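Local coordinates for exopolygalacturonase (Yersinia enterocolitica, PDB 2UVF), which hydrolyses the polygalacturonic acid backbone of pectin from the chain end, probably releasing digalacturonic acid, as a member of glycoside hydrolase family 28, at residues I438-H443 with A517-F522; I405-G410 with A424-N429; I539-D544 with A549-V554. One frame throughout, in Å; residues are numbered along the deposited sequence.

Interaction 1. Residues I438-H443 with A517-F522; sequences IVTGSH and AQFYDF. With ADA (alpha-D-galactopyranuronic acid), chain C; ADA (alpha-D-galactopyranuronic acid), chain B.
Thr440, which looks across at the rings of Phe519 and Phe522, is joined to Gly441 by a cis peptide bond, and its buried hydroxyl finds no polar partner anywhere in the model. The carbonyl O of Thr440 approaches the Phe519 ring obliquely, 3.9 Å from Phe519 CE1. Thr440 OG1 lies at the edge of the Phe522 ring, near the ring plane and 4.1 Å from Phe522 CZ. With chi1 at 70°, OG1 sits between the backbone N and the carbonyl carbon, and CG2 is turned to the N side. The contact is a light one, with Thr440 and Phe522 sliding past each other from opposite directions. Both segments contribute strands to coils of the parallel beta-helix: strand 438-441 runs beside 405-408 and 463-470, while strand 518-532 belongs to a different face, so the threonine and the two phenylalanines meet inside the helix. Ala467 and Ala477 also pack on Thr440. Beyond the cis bond the chain turns outward into the sugar pocket. Gly441 O lies 3.1 Å from O2 of the chain C galacturonate and equally 3.1 Å from O6B of the chain B unit, close to both halves of the disaccharide. Ser442 CB comes 3.3 Å from that same O6B. The imidazole of His443 lays one face, off-centre, over C1 of the chain C sugar, and its CE1 is 3.2 Å from the ring oxygen O5. A hydrogen bond between His443 ND1 and the hydroxyl of Tyr233 helps to hold the imidazole in this rotation.

Interaction 2. Residues I405-G410 with A424-N429; sequences INFAAG and AWLFNN. With ADA (alpha-D-galactopyranuronic acid), chain C.
Ala424 CB touches the far end of the Phe407 ring, meeting CE1 and CZ alike at 3.5 Å and coming in obliquely. Leu426 CD2 meets the same ring at its edge, near the ring plane, 3.8 Å from Phe407 CZ. A third apolar touch joins Ile405 CD1 to Leu426 CD1 at 4.1 Å; a nearly extended chi2 of 162° carries the isoleucine methyl out that far, and the two side chains pass alongside each other. The backbones stay well apart, the strand axes 10.7 Å from each other and running almost antiparallel at 171°, so side chains alone bridge the core. Ile438 fills in beside Ile405 and Leu426, and Ile448 beside Phe407. Between Ile405 and Phe407 the chain alternates, sending Asn406 to the outer face. With CG anti to the backbone N (chi1 -178°) the amide reaches out to the sugar, and Asn406 OD1 accepts a hydrogen bond of 2.7 Å from O3 of the chain C galacturonate. O2 of that sugar lies 3.0 Å from Asn406 OD1. A weak bond from Asn406 ND2 to Asp403 OD2 helps to set the amide. Past the other strand, Asn429 turns inward: its OD1 accepts from Asn396 N, and its ND2 donates to Val393 O and to Asn456 OD1, consistent with the asparagine ladders of such helices. On the outer side Phe427 CE2 lies over the centre of the Trp425 indole. Asn406 belongs to this enzyme's sugar pocket, while the inward apolar stacks and the asparagine turn are characteristic of the right-handed parallel beta-helix of family 28.

Interaction 3. Residues I539-D544 with A549-V554; sequences IEIKGD and AWHRLV
His551 reaches across to Ile541 and to the carbonyl of Lys542, at a turn in one coil of the parallel beta-helix where strand 539-542 leads through a short loop into strand 551-562. The tight part lies on the inner side. Ile541 CG2 presses on His551 CD2 at 3.4 Å, oblique to the ring, while Leu572, from strand 568-573, lies against His551. The base of the loop is closed by a single antiparallel bridge, a hydrogen-bonded pair: Asp544 N donates to Ala549 O at 2.6 Å, and Ala549 N returns a more bent bond to Asp544 O at 2.9 Å. Toward solvent the contact loosens. Of the Asp544 side chain, CB touches Ala549 CB at 3.9 Å, while the carboxylate leads away. Lys542 is exposed and curls back over its own segment, where Lys542 NZ donates to Gly543 O at 3.3 Å. Gly543 N, meanwhile, is held by the carboxylate of Asp571. On the inner side again, His551 NE2 donates to Lys542 O at 2.9 Å. That bond is nearly straight at 169° and lies in the imidazole plane, yet it arrives above the carbonyl plane, at 93° to the C=O bond.

Overall arrangement
Along the chain interaction 2 comes first, then interaction 1, then interaction 3, all within the family 28 beta-helix. Interactions 1 and 2, with centres about 12 Å apart, share the pocket: strands 438-441 and 405-408 are neighbours, probably hydrogen-bonded through Val439 O to Phe407 N at 2.8 Å, and both segments reach the chain C galacturonate. A second probable bond, His443 O to Ala409 N at 2.7 Å, ties the loops beyond the strands. Interaction 3 lies farther toward the C-terminal end, its centre about 10 Å from that of interaction 1, where Phe522 N meets Leu553 O at 3.1 Å and Phe519 packs on His551. Interactions 2 and 3 do not touch; their nearest atoms are about 14 Å apart.

Interaction 1. Residues I438-H443 with A517-F522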
loop_
_atom_site.group_PDB
_atom_site.type_symbol
_atom_site.label_atom_id
_atom_site.label_comp_id
_atom_site.label_asym_id
_atom_site.label_seq_id
_atom_site.Cartn_x
_atom_site.Cartn_y
_atom_site.Cartn_z
ATOM N N ILE A 438 -6.092 4.470 -1.793
ATOM C CA ILE A 438 -5.072 4.794 -2.781
ATOM C C ILE A 438 -4.789 6.280 -2.681
ATOM O O ILE A 438 -5.669 7.097 -2.933
ATOM C CB ILE A 438 -5.510 4.378 -4.217
ATOM C CG1 ILE A 438 -5.942 2.893 -4.247
ATOM C CG2 ILE A 438 -4.427 4.737 -5.279
ATOM C CD1 ILE A 438 -4.828 1.894 -3.940
ATOM N N VAL A 439 -3.565 6.607 -2.267
ATOM C CA VAL A 439 -3.180 7.976 -1.977
ATOM C C VAL A 439 -1.974 8.391 -2.811
ATOM O O VAL A 439 -0.918 7.776 -2.709
ATOM C CB VAL A 439 -2.872 8.182 -0.474
ATOM C CG1 VAL A 439 -2.618 9.676 -0.191
ATOM C CG2 VAL A 439 -4.021 7.652 0.363
ATOM N N THR A 440 -2.159 9.417 -3.650
ATOM C CA THR A 440 -1.084 10.025 -4.449
ATOM C C THR A 440 -0.944 11.537 -4.141
ATOM O O THR A 440 -1.785 12.301 -4.564
ATOM C CB THR A 440 -1.389 9.931 -5.989
ATOM O OG1 THR A 440 -2.475 10.804 -6.305
ATOM C CG2 THR A 440 -1.769 8.540 -6.448
ATOM N N GLY A 441 0.015 12.015 -3.356
ATOM C CA GLY A 441 0.569 11.384 -2.178
ATOM C C GLY A 441 0.810 12.568 -1.256
ATOM O O GLY A 441 1.019 12.398 -0.072
ATOM N N SER A 442 0.719 13.765 -1.848
ATOM C CA SER A 442 1.153 15.100 -1.317
ATOM C C SER A 442 2.589 15.414 -1.716
ATOM O O SER A 442 2.846 16.471 -2.280
ATOM C CB SER A 442 0.930 15.322 0.176
ATOM O OG SER A 442 1.885 16.245 0.689
ATOM N N HIS A 443 3.502 14.486 -1.437
ATOM C CA HIS A 443 4.856 14.512 -2.021
ATOM C C HIS A 443 4.774 14.097 -3.497
ATOM O O HIS A 443 4.904 12.921 -3.815
ATOM C CB HIS A 443 5.827 13.585 -1.252
ATOM C CG HIS A 443 6.148 14.039 0.145
ATOM N ND1 HIS A 443 7.081 13.377 0.934
ATOM C CD2 HIS A 443 5.685 15.095 0.886
ATOM C CE1 HIS A 443 7.169 13.996 2.102
ATOM N NE2 HIS A 443 6.334 15.043 2.099
ATOM N N ALA A 517 2.506 22.319 -9.234
ATOM C CA ALA A 517 1.913 20.984 -9.164
ATOM C C ALA A 517 0.575 20.930 -9.884
ATOM O O ALA A 517 -0.148 21.932 -9.952
ATOM C CB ALA A 517 1.760 20.530 -7.708
ATOM N N GLN A 518 0.256 19.746 -10.404
ATOM C CA GLN A 518 -0.956 19.527 -11.194
ATOM C C GLN A 518 -1.350 18.051 -11.250
ATOM O O GLN A 518 -0.498 17.162 -11.298
ATOM C CB GLN A 518 -0.788 20.093 -12.613
ATOM C CG GLN A 518 0.426 19.542 -13.375
ATOM C CD GLN A 518 0.935 20.471 -14.486
ATOM O OE1 GLN A 518 0.212 20.779 -15.438
ATOM N NE2 GLN A 518 2.192 20.898 -14.372
ATOM N N PHE A 519 -2.656 17.811 -11.242
ATOM C CA PHE A 519 -3.213 16.485 -11.458
ATOM C C PHE A 519 -3.962 16.460 -12.784
ATOM O O PHE A 519 -4.780 17.334 -13.065
ATOM C CB PHE A 519 -4.143 16.092 -10.308
ATOM C CG PHE A 519 -3.461 16.019 -8.969
ATOM C CD1 PHE A 519 -2.526 15.016 -8.700
ATOM C CD2 PHE A 519 -3.762 16.946 -7.971
ATOM C CE1 PHE A 519 -1.888 14.944 -7.466
ATOM C CE2 PHE A 519 -3.145 16.879 -6.733
ATOM C CZ PHE A 519 -2.201 15.877 -6.478
ATOM N N TYR A 520 -3.641 15.476 -13.613
ATOM C CA TYR A 520 -4.328 15.297 -14.885
ATOM C C TYR A 520 -4.328 13.838 -15.356
ATOM O O TYR A 520 -3.463 13.037 -14.967
ATOM C CB TYR A 520 -3.800 16.270 -15.962
ATOM C CG TYR A 520 -2.410 15.996 -16.476
ATOM C CD1 TYR A 520 -2.201 15.102 -17.524
ATOM C CD2 TYR A 520 -1.299 16.652 -15.929
ATOM C CE1 TYR A 520 -0.914 14.840 -17.999
ATOM C CE2 TYR A 520 -0.008 16.400 -16.401
ATOM C CZ TYR A 520 0.172 15.497 -17.434
ATOM O OH TYR A 520 1.444 15.235 -17.901
ATOM N N ASP A 521 -5.303 13.503 -16.200
ATOM C CA ASP A 521 -5.424 12.159 -16.751
ATOM C C ASP A 521 -5.727 11.161 -15.611
ATOM O O ASP A 521 -4.943 10.260 -15.310
ATOM C CB ASP A 521 -4.173 11.799 -17.576
ATOM C CG ASP A 521 -4.306 10.488 -18.317
ATOM O OD1 ASP A 521 -5.451 10.067 -18.604
ATOM O OD2 ASP A 521 -3.249 9.868 -18.605
ATOM N N PHE A 522 -6.871 11.386 -14.967
ATOM C CA PHE A 522 -7.414 10.515 -13.926
ATOM C C PHE A 522 -8.688 9.896 -14.455
ATOM O O PHE A 522 -9.539 10.578 -15.024
ATOM C CB PHE A 522 -7.745 11.298 -12.649
ATOM C CG PHE A 522 -6.599 11.410 -11.669
ATOM C CD1 PHE A 522 -5.337 11.849 -12.074
ATOM C CD2 PHE A 522 -6.795 11.094 -10.317
ATOM C CE1 PHE A 522 -4.293 11.953 -11.160
ATOM C CE2 PHE A 522 -5.742 11.205 -9.395
ATOM C CZ PHE A 522 -4.504 11.633 -9.818
HETATM C C1 ADA C . 4.308 12.214 3.562
HETATM C C2 ADA C . 4.408 11.197 2.407
HETATM C C3 ADA C . 4.809 9.839 3.015
HETATM C C4 ADA C . 6.170 9.967 3.766
HETATM C C5 ADA C . 6.057 11.047 4.865
HETATM C C6 ADA C . 7.313 11.365 5.722
HETATM O O2 ADA C . 3.173 11.117 1.669
HETATM O O3 ADA C . 4.846 8.826 2.013
HETATM O O4 ADA C . 7.238 10.280 2.866
HETATM O O5 ADA C . 5.563 12.305 4.312
HETATM O O6B ADA C . 7.601 12.575 5.855
HETATM O O6A ADA C . 7.955 10.419 6.241
HETATM C C1 ADA B . 0.329 11.258 6.198
HETATM C C2 ADA B . 1.726 10.627 6.368
HETATM C C3 ADA B . 2.681 11.768 6.787
HETATM C C4 ADA B . 2.894 12.622 5.526
HETATM C C5 ADA B . 1.520 13.220 5.172
HETATM C C6 ADA B . 1.592 14.048 3.868
HETATM O O1 ADA B . -0.136 11.968 7.383
HETATM O O2 ADA B . 1.737 9.541 7.265
HETATM O O3 ADA B . 3.909 11.301 7.398
HETATM O O4 ADA B . 3.263 11.733 4.441
HETATM O O5 ADA B . 0.458 12.175 5.068
HETATM O O6B ADA B . 1.475 13.437 2.775
HETATM O O6A ADA B . 1.760 15.290 3.969
#

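Interaction 2. Residues I405-G410 with A424-N429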
loop_
_atom_site.group_PDB
_atom_site.type_symbol
_atom_site.label_atom_id
_atom_site.label_comp_id
_atom_site.label_asym_id
_atom_site.label_seq_id
_atom_site.Cartn_x
_atom_site.Cartn_y
_atom_site.Cartn_z
ATOM N N ILE A 405 -2.255 2.696 1.149
ATOM C CA ILE A 405 -1.157 2.688 0.197
ATOM C C ILE A 405 -0.898 4.139 -0.193
ATOM O O ILE A 405 -1.805 4.857 -0.631
ATOM C CB ILE A 405 -1.417 1.791 -1.057
ATOM C CG1 ILE A 405 -1.701 0.346 -0.640
ATOM C CG2 ILE A 405 -0.229 1.855 -2.053
ATOM C CD1 ILE A 405 -2.382 -0.472 -1.734
ATOM N N ASN A 406 0.340 4.574 0.033
ATOM C CA ASN A 406 0.725 5.934 -0.278
ATOM C C ASN A 406 1.800 5.947 -1.354
ATOM O O ASN A 406 2.690 5.100 -1.352
ATOM C CB ASN A 406 1.257 6.619 0.983
ATOM C CG ASN A 406 1.622 8.061 0.738
ATOM O OD1 ASN A 406 2.766 8.384 0.429
ATOM N ND2 ASN A 406 0.647 8.932 0.849
ATOM N N PHE A 407 1.714 6.907 -2.268
ATOM C CA PHE A 407 2.776 7.106 -3.282
ATOM C C PHE A 407 3.412 8.460 -3.116
ATOM O O PHE A 407 2.722 9.458 -3.017
ATOM C CB PHE A 407 2.241 6.947 -4.700
ATOM C CG PHE A 407 1.674 5.595 -4.966
ATOM C CD1 PHE A 407 2.509 4.531 -5.270
ATOM C CD2 PHE A 407 0.291 5.382 -4.897
ATOM C CE1 PHE A 407 1.976 3.276 -5.510
ATOM C CE2 PHE A 407 -0.242 4.131 -5.137
ATOM C CZ PHE A 407 0.602 3.067 -5.432
ATOM N N ALA A 408 4.731 8.476 -3.059
ATOM C CA ALA A 408 5.481 9.710 -2.850
ATOM C C ALA A 408 6.534 9.871 -3.957
ATOM O O ALA A 408 7.117 8.887 -4.408
ATOM C CB ALA A 408 6.155 9.679 -1.500
ATOM N N ALA A 409 6.795 11.115 -4.357
ATOM C CA ALA A 409 7.802 11.376 -5.389
ATOM C C ALA A 409 8.737 12.576 -5.109
ATOM O O ALA A 409 9.397 13.089 -6.016
ATOM C CB ALA A 409 7.146 11.490 -6.736
ATOM N N GLY A 410 8.821 12.983 -3.845
ATOM C CA GLY A 410 9.713 14.062 -3.442
ATOM C C GLY A 410 8.968 15.379 -3.369
ATOM O O GLY A 410 7.762 15.441 -3.611
ATOM N N ALA A 424 2.454 1.304 -10.751
ATOM C CA ALA A 424 1.872 0.614 -9.581
ATOM C C ALA A 424 0.625 -0.195 -9.964
ATOM O O ALA A 424 -0.222 0.270 -10.694
ATOM C CB ALA A 424 1.534 1.613 -8.513
ATOM N N TRP A 425 0.501 -1.404 -9.458
ATOM C CA TRP A 425 -0.681 -2.184 -9.787
ATOM C C TRP A 425 -1.271 -2.711 -8.485
ATOM O O TRP A 425 -0.649 -3.471 -7.755
ATOM C CB TRP A 425 -0.324 -3.236 -10.842
ATOM C CG TRP A 425 -1.409 -4.109 -11.381
ATOM C CD1 TRP A 425 -2.748 -3.853 -11.449
ATOM C CD2 TRP A 425 -1.216 -5.408 -11.941
ATOM N NE1 TRP A 425 -3.413 -4.933 -12.007
ATOM C CE2 TRP A 425 -2.487 -5.893 -12.333
ATOM C CE3 TRP A 425 -0.083 -6.212 -12.158
ATOM C CZ2 TRP A 425 -2.654 -7.143 -12.931
ATOM C CZ3 TRP A 425 -0.253 -7.460 -12.755
ATOM C CH2 TRP A 425 -1.531 -7.910 -13.139
ATOM N N LEU A 426 -2.447 -2.216 -8.147
ATOM C CA LEU A 426 -3.008 -2.516 -6.817
ATOM C C LEU A 426 -4.318 -3.264 -6.997
ATOM O O LEU A 426 -5.305 -2.669 -7.377
ATOM C CB LEU A 426 -3.209 -1.219 -5.999
ATOM C CG LEU A 426 -2.063 -0.191 -5.795
ATOM C CD1 LEU A 426 -0.727 -0.856 -5.428
ATOM C CD2 LEU A 426 -1.890 0.716 -6.999
ATOM N N PHE A 427 -4.312 -4.573 -6.742
ATOM C CA PHE A 427 -5.475 -5.413 -7.025
ATOM C C PHE A 427 -5.783 -6.466 -5.947
ATOM O O PHE A 427 -4.899 -6.889 -5.226
ATOM C CB PHE A 427 -5.375 -6.040 -8.440
ATOM C CG PHE A 427 -4.199 -6.989 -8.633
ATOM C CD1 PHE A 427 -4.367 -8.367 -8.484
ATOM C CD2 PHE A 427 -2.938 -6.509 -8.997
ATOM C CE1 PHE A 427 -3.300 -9.268 -8.674
ATOM C CE2 PHE A 427 -1.851 -7.389 -9.183
ATOM C CZ PHE A 427 -2.034 -8.768 -9.021
ATOM N N ASN A 428 -7.044 -6.881 -5.867
ATOM C CA ASN A 428 -7.495 -7.934 -4.946
ATOM C C ASN A 428 -7.149 -7.679 -3.472
ATOM O O ASN A 428 -6.799 -8.604 -2.729
ATOM C CB ASN A 428 -7.007 -9.326 -5.403
ATOM C CG ASN A 428 -7.488 -9.693 -6.809
ATOM O OD1 ASN A 428 -8.438 -9.091 -7.342
ATOM N ND2 ASN A 428 -6.847 -10.686 -7.405
ATOM N N ASN A 429 -7.237 -6.415 -3.065
ATOM C CA ASN A 429 -6.972 -6.027 -1.667
ATOM C C ASN A 429 -8.257 -5.737 -0.997
ATOM O O ASN A 429 -9.253 -5.356 -1.659
ATOM C CB ASN A 429 -6.068 -4.781 -1.582
ATOM C CG ASN A 429 -4.743 -5.004 -2.244
ATOM O OD1 ASN A 429 -3.946 -5.748 -1.735
ATOM N ND2 ASN A 429 -4.519 -4.388 -3.416
HETATM C C1 ADA C . 4.308 12.214 3.562
HETATM C C2 ADA C . 4.408 11.197 2.407
HETATM C C3 ADA C . 4.809 9.839 3.015
HETATM C C4 ADA C . 6.170 9.967 3.766
HETATM C C5 ADA C . 6.057 11.047 4.865
HETATM C C6 ADA C . 7.313 11.365 5.722
HETATM O O2 ADA C . 3.173 11.117 1.669
HETATM O O3 ADA C . 4.846 8.826 2.013
HETATM O O4 ADA C . 7.238 10.280 2.866
HETATM O O5 ADA C . 5.563 12.305 4.312
HETATM O O6B ADA C . 7.601 12.575 5.855
HETATM O O6A ADA C . 7.955 10.419 6.241
#

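Interaction 3. Residues I539-D544 with A549-V554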
loop_
_atom_site.group_PDB
_atom_site.type_symbol
_atom_site.label_atom_id
_atom_site.label_comp_id
_atom_site.label_asym_id
_atom_site.label_seq_id
_atom_site.Cartn_x
_atom_site.Cartn_y
_atom_site.Cartn_z
ATOM N N ILE A 539 -17.435 13.648 -4.172
ATOM C CA ILE A 539 -16.353 13.848 -5.118
ATOM C C ILE A 539 -15.925 15.311 -4.926
ATOM O O ILE A 539 -16.759 16.223 -4.955
ATOM C CB ILE A 539 -16.770 13.519 -6.585
ATOM C CG1 ILE A 539 -17.187 12.045 -6.717
ATOM C CG2 ILE A 539 -15.631 13.836 -7.558
ATOM C CD1 ILE A 539 -17.645 11.595 -8.135
ATOM N N GLU A 540 -14.644 15.526 -4.651
ATOM C CA GLU A 540 -14.164 16.854 -4.351
ATOM C C GLU A 540 -12.859 17.149 -5.036
ATOM O O GLU A 540 -11.823 16.564 -4.731
ATOM C CB GLU A 540 -14.035 17.098 -2.849
ATOM C CG GLU A 540 -13.495 18.479 -2.540
ATOM C CD GLU A 540 -13.357 18.750 -1.072
ATOM O OE1 GLU A 540 -13.174 17.780 -0.307
ATOM O OE2 GLU A 540 -13.433 19.941 -0.681
ATOM N N ILE A 541 -12.943 18.084 -5.971
ATOM C CA ILE A 541 -11.818 18.539 -6.763
ATOM C C ILE A 541 -11.665 20.024 -6.422
ATOM O O ILE A 541 -12.647 20.770 -6.425
ATOM C CB ILE A 541 -12.091 18.270 -8.280
ATOM C CG1 ILE A 541 -12.137 16.748 -8.549
ATOM C CG2 ILE A 541 -11.058 18.941 -9.154
ATOM C CD1 ILE A 541 -12.971 16.315 -9.740
ATOM N N LYS A 542 -10.450 20.432 -6.056
ATOM C CA LYS A 542 -10.140 21.843 -5.776
ATOM C C LYS A 542 -8.682 22.190 -6.099
ATOM O O LYS A 542 -7.753 21.518 -5.642
ATOM C CB LYS A 542 -10.430 22.205 -4.316
ATOM C CG LYS A 542 -10.747 23.689 -4.123
ATOM C CD LYS A 542 -10.122 24.296 -2.864
ATOM C CE LYS A 542 -10.364 25.809 -2.803
ATOM N NZ LYS A 542 -9.877 26.568 -4.016
ATOM N N GLY A 543 -8.492 23.246 -6.881
ATOM C CA GLY A 543 -7.157 23.729 -7.208
ATOM C C GLY A 543 -6.951 25.135 -6.687
ATOM O O GLY A 543 -7.232 25.422 -5.518
ATOM N N ASP A 544 -6.447 26.002 -7.567
ATOM C CA ASP A 544 -6.385 27.453 -7.344
ATOM C C ASP A 544 -6.304 28.141 -8.712
ATOM O O ASP A 544 -5.212 28.516 -9.150
ATOM C CB ASP A 544 -5.172 27.828 -6.479
ATOM C CG ASP A 544 -5.406 29.089 -5.650
ATOM O OD1 ASP A 544 -6.287 29.906 -6.015
ATOM O OD2 ASP A 544 -4.706 29.262 -4.624
ATOM N N ALA A 549 -3.443 27.282 -11.080
ATOM C CA ALA A 549 -3.447 25.899 -10.584
ATOM C C ALA A 549 -4.807 25.221 -10.789
ATOM O O ALA A 549 -5.728 25.383 -9.976
ATOM C CB ALA A 549 -3.025 25.845 -9.107
ATOM N N TRP A 550 -4.932 24.487 -11.892
ATOM C CA TRP A 550 -6.121 23.679 -12.134
ATOM C C TRP A 550 -5.807 22.230 -12.512
ATOM O O TRP A 550 -4.716 21.913 -13.000
ATOM C CB TRP A 550 -7.086 24.335 -13.148
ATOM C CG TRP A 550 -6.463 24.731 -14.463
ATOM C CD1 TRP A 550 -6.126 23.902 -15.507
ATOM C CD2 TRP A 550 -6.114 26.059 -14.876
ATOM N NE1 TRP A 550 -5.573 24.636 -16.538
ATOM C CE2 TRP A 550 -5.556 25.961 -16.181
ATOM C CE3 TRP A 550 -6.200 27.324 -14.264
ATOM C CZ2 TRP A 550 -5.097 27.082 -16.889
ATOM C CZ3 TRP A 550 -5.744 28.441 -14.969
ATOM C CH2 TRP A 550 -5.197 28.309 -16.271
ATOM N N HIS A 551 -6.788 21.367 -12.256
ATOM C CA HIS A 551 -6.758 19.965 -12.646
ATOM C C HIS A 551 -7.427 19.840 -13.998
ATOM O O HIS A 551 -8.313 20.620 -14.337
ATOM C CB HIS A 551 -7.520 19.097 -11.630
ATOM C CG HIS A 551 -7.255 19.459 -10.201
ATOM N ND1 HIS A 551 -6.201 18.935 -9.483
ATOM C CD2 HIS A 551 -7.897 20.306 -9.362
ATOM C CE1 HIS A 551 -6.213 19.433 -8.261
ATOM N NE2 HIS A 551 -7.231 20.267 -8.160
ATOM N N ARG A 552 -7.020 18.853 -14.772
ATOM C CA ARG A 552 -7.577 18.696 -16.099
ATOM C C ARG A 552 -7.615 17.222 -16.461
ATOM O O ARG A 552 -6.955 16.416 -15.822
ATOM C CB ARG A 552 -6.789 19.544 -17.131
ATOM C CG ARG A 552 -5.432 18.984 -17.516
ATOM C CD ARG A 552 -4.536 19.989 -18.248
ATOM N NE ARG A 552 -3.306 19.316 -18.683
ATOM C CZ ARG A 552 -3.137 18.750 -19.879
ATOM N NH1 ARG A 552 -4.106 18.813 -20.798
ATOM N NH2 ARG A 552 -1.993 18.133 -20.167
ATOM N N LEU A 553 -8.404 16.878 -17.474
ATOM C CA LEU A 553 -8.459 15.514 -18.014
ATOM C C LEU A 553 -8.903 14.434 -17.014
ATOM O O LEU A 553 -8.284 13.379 -16.912
ATOM C CB LEU A 553 -7.132 15.142 -18.701
ATOM C CG LEU A 553 -6.775 15.955 -19.959
ATOM C CD1 LEU A 553 -5.343 15.697 -20.351
ATOM C CD2 LEU A 553 -7.743 15.649 -21.133
ATOM N N VAL A 554 -9.982 14.717 -16.284
ATOM C CA VAL A 554 -10.642 13.733 -15.425
ATOM C C VAL A 554 -11.781 13.037 -16.196
ATOM O O VAL A 554 -12.765 13.669 -16.571
ATOM C CB VAL A 554 -11.190 14.379 -14.113
ATOM C CG1 VAL A 554 -11.930 13.359 -13.264
ATOM C CG2 VAL A 554 -10.073 15.023 -13.301
#